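Local coordinates for protein spore cortex-lytic enzyme (Bacillus cereus ATCC 14579, PDB 6TCI) that probably cleaves spore cortex peptidoglycan as an amidase during germination, the present piece being its N-terminal domain, a putative peptidoglycan-binding module, at residues Q5-G10 against K63-L68; I17-R22 against W39-A44; N26-G31 against Q49-L54. All blocks are in the same frame, centred on the assembly; numbering follows the deposited sequence.

Contact 1 (Q5-G10 against K63-L68)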
loop_
_atom_site.group_PDB
_atom_site.type_symbol
_atom_site.label_atom_id
_atom_site.label_comp_id
_atom_site.label_asym_id
_atom_site.label_seq_id
_atom_site.Cartn_x
_atom_site.Cartn_y
_atom_site.Cartn_z
ATOM N N GLN A 5 -2.206 5.140 -11.492
ATOM C CA GLN A 5 -2.592 3.763 -11.766
ATOM C C GLN A 5 -2.892 3.041 -10.461
ATOM O O GLN A 5 -2.217 3.255 -9.450
ATOM C CB GLN A 5 -1.478 3.024 -12.506
ATOM C CG GLN A 5 -1.024 3.724 -13.769
ATOM C CD GLN A 5 -2.112 3.762 -14.819
ATOM O OE1 GLN A 5 -2.319 2.792 -15.548
ATOM N NE2 GLN A 5 -2.824 4.885 -14.898
ATOM N N VAL A 6 -3.917 2.188 -10.488
ATOM C CA VAL A 6 -4.251 1.385 -9.319
ATOM C C VAL A 6 -3.121 0.404 -9.048
ATOM O O VAL A 6 -2.632 -0.269 -9.963
ATOM C CB VAL A 6 -5.577 0.641 -9.558
ATOM C CG1 VAL A 6 -5.838 -0.376 -8.455
ATOM C CG2 VAL A 6 -6.742 1.624 -9.656
ATOM N N ILE A 7 -2.696 0.314 -7.784
ATOM C CA ILE A 7 -1.638 -0.606 -7.377
ATOM C C ILE A 7 -2.295 -1.864 -6.838
ATOM O O ILE A 7 -3.084 -1.800 -5.887
ATOM C CB ILE A 7 -0.720 0.014 -6.313
ATOM C CG1 ILE A 7 -0.444 1.492 -6.591
ATOM C CG2 ILE A 7 0.584 -0.771 -6.220
ATOM C CD1 ILE A 7 0.378 2.146 -5.488
ATOM N N GLN A 8 -1.968 -3.013 -7.427
ATOM C CA GLN A 8 -2.604 -4.253 -7.008
ATOM C C GLN A 8 -1.630 -5.407 -7.163
ATOM O O GLN A 8 -0.542 -5.265 -7.725
ATOM C CB GLN A 8 -3.881 -4.520 -7.801
ATOM C CG GLN A 8 -3.619 -4.799 -9.249
ATOM C CD GLN A 8 -4.846 -5.344 -9.938
ATOM O OE1 GLN A 8 -5.373 -4.731 -10.860
ATOM N NE2 GLN A 8 -5.314 -6.500 -9.483
ATOM N N ARG A 9 -2.065 -6.563 -6.677
ATOM C CA ARG A 9 -1.291 -7.791 -6.750
ATOM C C ARG A 9 -0.743 -8.022 -8.152
ATOM O O ARG A 9 -1.455 -7.865 -9.152
ATOM C CB ARG A 9 -2.213 -8.931 -6.340
ATOM C CG ARG A 9 -1.751 -10.292 -6.701
ATOM C CD ARG A 9 -2.881 -11.247 -6.477
ATOM N NE ARG A 9 -2.395 -12.602 -6.458
ATOM C CZ ARG A 9 -3.140 -13.617 -6.050
ATOM N NH1 ARG A 9 -4.382 -13.382 -5.649
ATOM N NH2 ARG A 9 -2.649 -14.844 -6.048
ATOM N N GLY A 10 0.541 -8.390 -8.220
ATOM C CA GLY A 10 1.218 -8.617 -9.475
ATOM C C GLY A 10 1.993 -7.427 -9.990
ATOM O O GLY A 10 2.864 -7.594 -10.854
ATOM N N LYS A 63 -8.396 6.828 -3.365
ATOM C CA LYS A 63 -8.739 7.121 -1.976
ATOM C C LYS A 63 -7.775 6.448 -1.007
ATOM O O LYS A 63 -7.392 7.038 0.015
ATOM C CB LYS A 63 -10.186 6.723 -1.694
ATOM C CG LYS A 63 -11.197 7.791 -2.105
ATOM C CD LYS A 63 -12.459 7.183 -2.691
ATOM N N THR A 64 -7.352 5.222 -1.316
ATOM C CA THR A 64 -6.397 4.531 -0.459
ATOM C C THR A 64 -5.033 5.206 -0.508
ATOM O O THR A 64 -4.385 5.387 0.532
ATOM C CB THR A 64 -6.293 3.061 -0.870
ATOM O OG1 THR A 64 -7.533 2.405 -0.585
ATOM C CG2 THR A 64 -5.194 2.355 -0.085
ATOM N N LYS A 65 -4.568 5.575 -1.704
ATOM C CA LYS A 65 -3.293 6.285 -1.800
ATOM C C LYS A 65 -3.335 7.597 -1.034
ATOM O O LYS A 65 -2.383 7.941 -0.322
ATOM C CB LYS A 65 -2.953 6.577 -3.257
ATOM C CG LYS A 65 -2.600 5.365 -4.081
ATOM C CD LYS A 65 -2.624 5.754 -5.539
ATOM C CE LYS A 65 -2.394 4.585 -6.455
ATOM N NZ LYS A 65 -2.499 5.034 -7.873
ATOM N N GLN A 66 -4.424 8.356 -1.186
ATOM C CA GLN A 66 -4.520 9.637 -0.495
ATOM C C GLN A 66 -4.493 9.449 1.013
ATOM O O GLN A 66 -3.848 10.225 1.732
ATOM C CB GLN A 66 -5.788 10.371 -0.931
ATOM C CG GLN A 66 -5.687 10.954 -2.333
ATOM C CD GLN A 66 -7.040 11.218 -2.960
ATOM O OE1 GLN A 66 -8.063 11.240 -2.272
ATOM N NE2 GLN A 66 -7.054 11.411 -4.276
ATOM N N MET A 67 -5.172 8.410 1.508
ATOM C CA MET A 67 -5.154 8.130 2.938
ATOM C C MET A 67 -3.761 7.723 3.405
ATOM O O MET A 67 -3.326 8.119 4.490
ATOM C CB MET A 67 -6.173 7.039 3.260
ATOM C CG MET A 67 -6.306 6.732 4.739
ATOM S SD MET A 67 -7.235 7.991 5.634
ATOM C CE MET A 67 -8.875 7.730 4.971
ATOM N N LEU A 68 -3.053 6.933 2.599
ATOM C CA LEU A 68 -1.721 6.485 2.987
ATOM C C LEU A 68 -0.743 7.653 3.045
ATOM O O LEU A 68 0.096 7.726 3.954
ATOM C CB LEU A 68 -1.253 5.388 2.029
ATOM C CG LEU A 68 0.052 4.696 2.411
ATOM C CD1 LEU A 68 -0.014 4.146 3.837
ATOM C CD2 LEU A 68 0.378 3.599 1.402
#

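Contact 2 (I17-R22 against W39-A44)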
loop_
_atom_site.group_PDB
_atom_site.type_symbol
_atom_site.label_atom_id
_atom_site.label_comp_id
_atom_site.label_asym_id
_atom_site.label_seq_id
_atom_site.Cartn_x
_atom_site.Cartn_y
_atom_site.Cartn_z
ATOM N N ILE A 17 7.237 0.034 -4.557
ATOM C CA ILE A 17 8.263 0.419 -3.587
ATOM C C ILE A 17 7.730 1.475 -2.626
ATOM O O ILE A 17 7.885 1.360 -1.406
ATOM C CB ILE A 17 9.541 0.898 -4.298
ATOM C CG1 ILE A 17 10.170 -0.234 -5.102
ATOM C CG2 ILE A 17 10.547 1.413 -3.278
ATOM C CD1 ILE A 17 11.224 0.225 -6.072
ATOM N N GLU A 18 7.105 2.530 -3.162
ATOM C CA GLU A 18 6.578 3.569 -2.278
ATOM C C GLU A 18 5.447 3.039 -1.407
ATOM O O GLU A 18 5.368 3.374 -0.217
ATOM C CB GLU A 18 6.122 4.793 -3.071
ATOM C CG GLU A 18 5.494 5.853 -2.186
ATOM C CD GLU A 18 5.278 7.174 -2.887
ATOM O OE1 GLU A 18 5.848 7.375 -3.981
ATOM O OE2 GLU A 18 4.519 8.005 -2.338
ATOM N N LEU A 19 4.570 2.205 -1.975
ATOM C CA LEU A 19 3.476 1.625 -1.200
ATOM C C LEU A 19 4.010 0.787 -0.041
ATOM O O LEU A 19 3.573 0.941 1.109
ATOM C CB LEU A 19 2.593 0.771 -2.109
ATOM C CG LEU A 19 1.470 0.008 -1.395
ATOM C CD1 LEU A 19 0.406 0.970 -0.953
ATOM C CD2 LEU A 19 0.866 -1.046 -2.314
ATOM N N GLN A 20 4.951 -0.115 -0.332
ATOM C CA GLN A 20 5.521 -0.952 0.717
ATOM C C GLN A 20 6.237 -0.111 1.761
ATOM O O GLN A 20 6.143 -0.391 2.959
ATOM C CB GLN A 20 6.489 -1.973 0.117
ATOM C CG GLN A 20 5.803 -3.058 -0.697
ATOM C CD GLN A 20 6.799 -3.939 -1.421
ATOM O OE1 GLN A 20 7.935 -3.526 -1.679
ATOM N NE2 GLN A 20 6.380 -5.156 -1.766
ATOM N N SER A 21 6.948 0.929 1.324
ATOM C CA SER A 21 7.694 1.767 2.260
ATOM C C SER A 21 6.760 2.557 3.170
ATOM O O SER A 21 7.015 2.679 4.381
ATOM C CB SER A 21 8.610 2.719 1.489
ATOM O OG SER A 21 9.563 1.997 0.713
ATOM N N ARG A 22 5.695 3.136 2.607
ATOM C CA ARG A 22 4.746 3.858 3.453
ATOM C C ARG A 22 4.047 2.912 4.422
ATOM O O ARG A 22 3.865 3.243 5.601
ATOM C CB ARG A 22 3.728 4.609 2.598
ATOM C CG ARG A 22 4.307 5.838 1.913
ATOM C CD ARG A 22 3.232 6.627 1.178
ATOM N NE ARG A 22 3.767 7.740 0.392
ATOM C CZ ARG A 22 3.977 8.966 0.863
ATOM N NH1 ARG A 22 3.714 9.262 2.137
ATOM N NH2 ARG A 22 4.446 9.908 0.054
ATOM N N TRP A 39 1.720 -11.481 -1.475
ATOM C CA TRP A 39 0.868 -11.693 -0.306
ATOM C C TRP A 39 1.169 -10.699 0.808
ATOM O O TRP A 39 0.248 -10.138 1.418
ATOM C CB TRP A 39 1.039 -13.118 0.224
ATOM C CG TRP A 39 0.650 -13.197 1.668
ATOM C CD1 TRP A 39 1.487 -13.230 2.741
ATOM C CD2 TRP A 39 -0.682 -13.189 2.197
ATOM N NE1 TRP A 39 0.760 -13.257 3.907
ATOM C CE2 TRP A 39 -0.574 -13.239 3.601
ATOM C CE3 TRP A 39 -1.953 -13.160 1.619
ATOM C CZ2 TRP A 39 -1.688 -13.240 4.436
ATOM C CZ3 TRP A 39 -3.060 -13.173 2.449
ATOM C CH2 TRP A 39 -2.921 -13.209 3.840
ATOM N N GLY A 40 2.449 -10.469 1.099
ATOM C CA GLY A 40 2.779 -9.611 2.220
ATOM C C GLY A 40 2.289 -8.192 2.029
ATOM O O GLY A 40 1.911 -7.524 2.996
ATOM N N THR A 41 2.284 -7.718 0.783
ATOM C CA THR A 41 1.780 -6.384 0.479
ATOM C C THR A 41 0.257 -6.354 0.504
ATOM O O THR A 41 -0.342 -5.395 1.004
ATOM C CB THR A 41 2.313 -5.961 -0.891
ATOM O OG1 THR A 41 3.743 -6.082 -0.904
ATOM C CG2 THR A 41 1.922 -4.538 -1.218
ATOM N N TYR A 42 -0.374 -7.401 -0.033
ATOM C CA TYR A 42 -1.826 -7.536 0.019
ATOM C C TYR A 42 -2.315 -7.513 1.459
ATOM O O TYR A 42 -3.239 -6.765 1.807
ATOM C CB TYR A 42 -2.180 -8.867 -0.645
ATOM C CG TYR A 42 -3.636 -9.283 -0.671
ATOM C CD1 TYR A 42 -4.501 -8.816 -1.656
ATOM C CD2 TYR A 42 -4.127 -10.203 0.252
ATOM C CE1 TYR A 42 -5.824 -9.224 -1.694
ATOM C CE2 TYR A 42 -5.447 -10.626 0.212
ATOM C CZ TYR A 42 -6.290 -10.138 -0.759
ATOM O OH TYR A 42 -7.602 -10.554 -0.790
ATOM N N TRP A 43 -1.687 -8.326 2.319
ATOM C CA TRP A 43 -2.055 -8.398 3.731
ATOM C C TRP A 43 -1.868 -7.051 4.425
ATOM O O TRP A 43 -2.779 -6.550 5.098
ATOM C CB TRP A 43 -1.194 -9.480 4.385
ATOM C CG TRP A 43 -1.337 -9.647 5.867
ATOM C CD1 TRP A 43 -0.381 -9.395 6.805
ATOM C CD2 TRP A 43 -2.473 -10.154 6.578
ATOM N NE1 TRP A 43 -0.855 -9.689 8.059
ATOM C CE2 TRP A 43 -2.139 -10.154 7.949
ATOM C CE3 TRP A 43 -3.745 -10.586 6.194
ATOM C CZ2 TRP A 43 -3.027 -10.583 8.936
ATOM C CZ3 TRP A 43 -4.628 -11.006 7.179
ATOM C CH2 TRP A 43 -4.262 -11.003 8.531
ATOM N N ALA A 44 -0.681 -6.455 4.278
ATOM C CA ALA A 44 -0.416 -5.160 4.902
ATOM C C ALA A 44 -1.409 -4.108 4.437
ATOM O O ALA A 44 -1.905 -3.312 5.239
ATOM C CB ALA A 44 1.008 -4.707 4.576
#

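Contact 3 (N26-G31 against Q49-L54)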
loop_
_atom_site.group_PDB
_atom_site.type_symbol
_atom_site.label_atom_id
_atom_site.label_comp_id
_atom_site.label_asym_id
_atom_site.label_seq_id
_atom_site.Cartn_x
_atom_site.Cartn_y
_atom_site.Cartn_z
ATOM N N ASN A 26 4.238 2.987 8.621
ATOM C CA ASN A 26 3.030 2.963 9.430
ATOM C C ASN A 26 2.891 1.694 10.267
ATOM O O ASN A 26 1.953 1.601 11.064
ATOM C CB ASN A 26 1.788 3.158 8.546
ATOM C CG ASN A 26 1.435 4.622 8.355
ATOM O OD1 ASN A 26 1.053 5.300 9.301
ATOM N ND2 ASN A 26 1.525 5.104 7.122
ATOM N N GLY A 27 3.784 0.716 10.104
ATOM C CA GLY A 27 3.771 -0.489 10.914
ATOM C C GLY A 27 2.939 -1.632 10.377
ATOM O O GLY A 27 2.615 -2.552 11.139
ATOM N N PHE A 28 2.568 -1.602 9.105
ATOM C CA PHE A 28 1.746 -2.659 8.532
ATOM C C PHE A 28 2.527 -3.655 7.690
ATOM O O PHE A 28 2.166 -4.837 7.660
ATOM C CB PHE A 28 0.627 -2.066 7.670
ATOM C CG PHE A 28 -0.391 -1.297 8.446
ATOM C CD1 PHE A 28 -1.471 -1.943 9.027
ATOM C CD2 PHE A 28 -0.268 0.072 8.598
ATOM C CE1 PHE A 28 -2.414 -1.232 9.752
ATOM C CE2 PHE A 28 -1.199 0.789 9.327
ATOM C CZ PHE A 28 -2.276 0.137 9.897
ATOM N N TYR A 29 3.573 -3.214 6.994
ATOM C CA TYR A 29 4.341 -4.075 6.103
ATOM C C TYR A 29 5.641 -4.468 6.790
ATOM O O TYR A 29 6.482 -3.608 7.068
ATOM C CB TYR A 29 4.628 -3.371 4.777
ATOM C CG TYR A 29 5.380 -4.232 3.794
ATOM C CD1 TYR A 29 4.750 -5.274 3.124
ATOM C CD2 TYR A 29 6.723 -4.009 3.536
ATOM C CE1 TYR A 29 5.439 -6.067 2.229
ATOM C CE2 TYR A 29 7.418 -4.800 2.643
ATOM C CZ TYR A 29 6.773 -5.824 1.993
ATOM O OH TYR A 29 7.466 -6.610 1.101
ATOM N N THR A 30 5.804 -5.773 7.038
ATOM C CA THR A 30 6.902 -6.316 7.827
ATOM C C THR A 30 8.076 -6.813 6.996
ATOM O O THR A 30 9.189 -6.910 7.530
ATOM C CB THR A 30 6.393 -7.479 8.698
ATOM O OG1 THR A 30 6.085 -8.607 7.869
ATOM C CG2 THR A 30 5.139 -7.081 9.454
ATOM N N GLY A 31 7.860 -7.139 5.723
ATOM C CA GLY A 31 8.869 -7.793 4.920
ATOM C C GLY A 31 9.868 -6.827 4.311
ATOM O O GLY A 31 9.933 -5.640 4.641
ATOM N N GLN A 49 -6.165 -0.581 5.247
ATOM C CA GLN A 49 -7.508 -0.145 4.879
ATOM C C GLN A 49 -8.485 -0.319 6.035
ATOM O O GLN A 49 -9.281 0.584 6.318
ATOM C CB GLN A 49 -7.982 -0.881 3.625
ATOM C CG GLN A 49 -7.229 -0.440 2.376
ATOM C CD GLN A 49 -7.570 -1.289 1.169
ATOM O OE1 GLN A 49 -7.725 -2.505 1.279
ATOM N NE2 GLN A 49 -7.690 -0.652 0.012
ATOM N N GLU A 50 -8.428 -1.465 6.720
ATOM C CA GLU A 50 -9.323 -1.710 7.848
ATOM C C GLU A 50 -9.101 -0.688 8.955
ATOM O O GLU A 50 -10.059 -0.098 9.469
ATOM C CB GLU A 50 -9.124 -3.137 8.367
ATOM C CG GLU A 50 -10.033 -3.504 9.537
ATOM C CD GLU A 50 -11.169 -4.412 9.122
ATOM O OE1 GLU A 50 -10.941 -5.306 8.275
ATOM O OE2 GLU A 50 -12.290 -4.234 9.645
ATOM N N LYS A 51 -7.837 -0.453 9.319
ATOM C CA LYS A 51 -7.530 0.471 10.408
ATOM C C LYS A 51 -8.002 1.883 10.088
ATOM O O LYS A 51 -8.468 2.606 10.979
ATOM C CB LYS A 51 -6.021 0.474 10.674
ATOM C CG LYS A 51 -5.572 1.406 11.797
ATOM C CD LYS A 51 -6.085 0.934 13.163
ATOM C CE LYS A 51 -5.485 -0.411 13.544
ATOM N NZ LYS A 51 -5.656 -0.713 14.992
ATOM N N PHE A 52 -7.871 2.300 8.827
ATOM C CA PHE A 52 -8.170 3.672 8.437
ATOM C C PHE A 52 -9.588 3.862 7.907
ATOM O O PHE A 52 -9.914 4.948 7.415
ATOM C CB PHE A 52 -7.098 4.214 7.490
ATOM C CG PHE A 52 -5.843 4.607 8.210
ATOM C CD1 PHE A 52 -4.960 3.642 8.656
ATOM C CD2 PHE A 52 -5.581 5.933 8.499
ATOM C CE1 PHE A 52 -3.814 3.994 9.358
ATOM C CE2 PHE A 52 -4.443 6.292 9.202
ATOM C CZ PHE A 52 -3.558 5.320 9.633
ATOM N N GLY A 53 -10.442 2.847 8.025
ATOM C CA GLY A 53 -11.843 2.989 7.673
ATOM C C GLY A 53 -12.145 2.991 6.195
ATOM O O GLY A 53 -13.206 3.484 5.792
ATOM N N LEU A 54 -11.246 2.458 5.370
ATOM C CA LEU A 54 -11.454 2.323 3.940
ATOM C C LEU A 54 -12.059 0.962 3.630
ATOM O O LEU A 54 -11.888 0.007 4.397
ATOM C CB LEU A 54 -10.116 2.432 3.214
ATOM C CG LEU A 54 -9.401 3.771 3.358
ATOM C CD1 LEU A 54 -7.932 3.607 3.033
ATOM C CD2 LEU A 54 -10.036 4.825 2.471
#

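Contact 1 (Q5-G10 against K63-L68)
Ile7, in the extended loop ahead of helix 14-25, faces Lys65 on helix 62-71, with 9.0 Å between their CA atoms. The backbones are therefore well separated, and the long side chain of Lys65 closes most of the gap. Its CG lies anti to the carbonyl carbon (chi1 -69°), and the chain runs on extended from there. This carries NZ to the carbonyl oxygen of Gln5, to which it donates a hydrogen bond. The modelled separation of Lys65 NZ and Gln5 O, 2.4 Å, is very short, so the exact length is doubtful. Lys65 NZ also donates to the carbonyl oxygen of Ser3, and two oxygens of the N-terminal chain thus hold the ammonium group. Both are backbone acceptors, and neither carries a formal charge.

The domain is a small three-helix fold without strands. Here its last helix is tied to the segment that leads into the first. The loop has a further fixing point, because the backbone of Ile7 is hydrogen-bonded to Ala60, shortly before helix 62-71.

The apolar part of the contact lies just behind the ammonium group. Ile7 CG1 sits 3.7 Å from Lys65 CE, and Ile7 CD1 lies 3.8 Å from the same Lys65 CE. The two side chains cross obliquely, so one methylene of the lysine meets the longer branch of the isoleucine. That branch is placed beside the backbone N of Ile7 (chi1 -39°). Phe2 touches both side chains, and Leu19 of helix 14-25 also packs on Ile7. The lysine chain is buried among these groups, while Gln5 remains exposed at the margin and takes part through its carbonyl oxygen.

Contact 2 (I17-R22 against W39-A44)
Thr41 meets Gln20 chiefly through OG1 and Leu19 through CG2. The polar link is a hydrogen bond from Gln20 NE2 to Thr41 OG1, 2.9 Å long. It is nearly straight, at 173° at the hydrogen, and OG1 lies close to the amide plane of Gln20. The Gln20 chain is extended beyond CG and crosses the threonine at about a right angle. Its amide has other partners: NE2 also donates to Asp34 OD1, and OE1 accepts from Gly35 N. These three bonds fix the rotation of the buried amide and tie the loop before helix 39-51 to the same group.

The apolar part is small. Thr41 CG2, anti to the backbone N (chi1 -54° for OG1), touches Leu19 CD2 at 3.8 Å. Thr41 CG2 also lies 4.2 Å from Gln20 CG. The helices come close here, with the CA atoms of Gln20 and Thr41 6.6 Å apart.

Charged and polar bonds of another kind stay within residues 17-22. Arg22 grips Glu18 side-on, with NE and NH2 both directed at OE2. The Arg22 NE to Glu18 OE2 distance is 2.8 Å. Ser21 OG bonds back to the carbonyl oxygen of Ile17.

The contact is buried and joins helix 14-25 to the first turn of helix 39-51. Tyr29 and Val33 of the intervening loop touch Gln20, while Leu68 of helix 62-71 packs on Leu19.

Contact 3 (N26-G31 against Q49-L54)
Phe28 reaches from the loop after helix 14-25 toward Lys51 and Phe52 at the end of helix 39-51. The backbones stand apart, with the Phe28 and Lys51 CA atoms 10.0 Å from each other, and the aromatic side chain spans the interval. From CB the bond to CG runs anti to the carbonyl carbon (chi1 -67°), and the ring is carried toward the helix end. Along one rim, CD2 lies 3.7 Å from Asn26 CB, which sits at the ring edge and in its plane. Next on that side, Phe28 CE2 comes to 4.1 Å from Phe52 CE1. On the other side, Phe28 CE1 lies 4.1 Å from Lys51 CB. At the far end of the ring, Phe28 CZ makes the closest approach, 3.8 Å to Lys51 CB. Lys51 CG is also near CZ.

Lys51 takes part through these first two carbons. Its chain bends at chi2 and chi3, and the ammonium group turns off elsewhere and does not touch the ring. The first carbons of the lysine thus meet the far end of the phenyl ring obliquely.

The two phenyl rings do not stack on each other. Their planes are inclined by about 63°, and Phe28 CE2 lies at the edge of the Phe52 ring, near its plane. Phe52 stacks instead on Phe48, and it also touches Met67 and Ala71 of helix 62-71. Asn47 touches Phe28 as well.

Both segments come where a helix stops. Gly27, with positive phi, closes helix 14-25 in a Schellman motif. Gly53 does the same for helix 39-51: Leu54 N bonds to Gln49 O, with a weaker bond from Gly53 N to Glu50 O. Two helix ends closed by glycine Schellman motifs, with Phe28 and Phe52 meeting between them, form this side of the three-helix fold of the putative peptidoglycan-binding domain.

Overall arrangement
Contact 2 is buried, contact 1 partly so, and contact 3 lies at the surface. Contacts 2 and 3 both use helix 39-51, one at its start and the other at its end, and each pairs it with helix 14-25 or the loop that follows. Contact 1 adds helix 62-71 and the N-terminal loop. Leu68 and Ile7 of contact 1 meet Leu19 of contact 2 in the shared core. Thr64 and Met67 reach Gln49 and Phe52 of contact 3, and Tyr29 packs on Thr41. The chemistry differs with place: a buried amide with several partners in contact 2, a lysine on backbone carbonyls in contact 1, and a phenyl ring packed on a lysine stem and a second ring in contact 3.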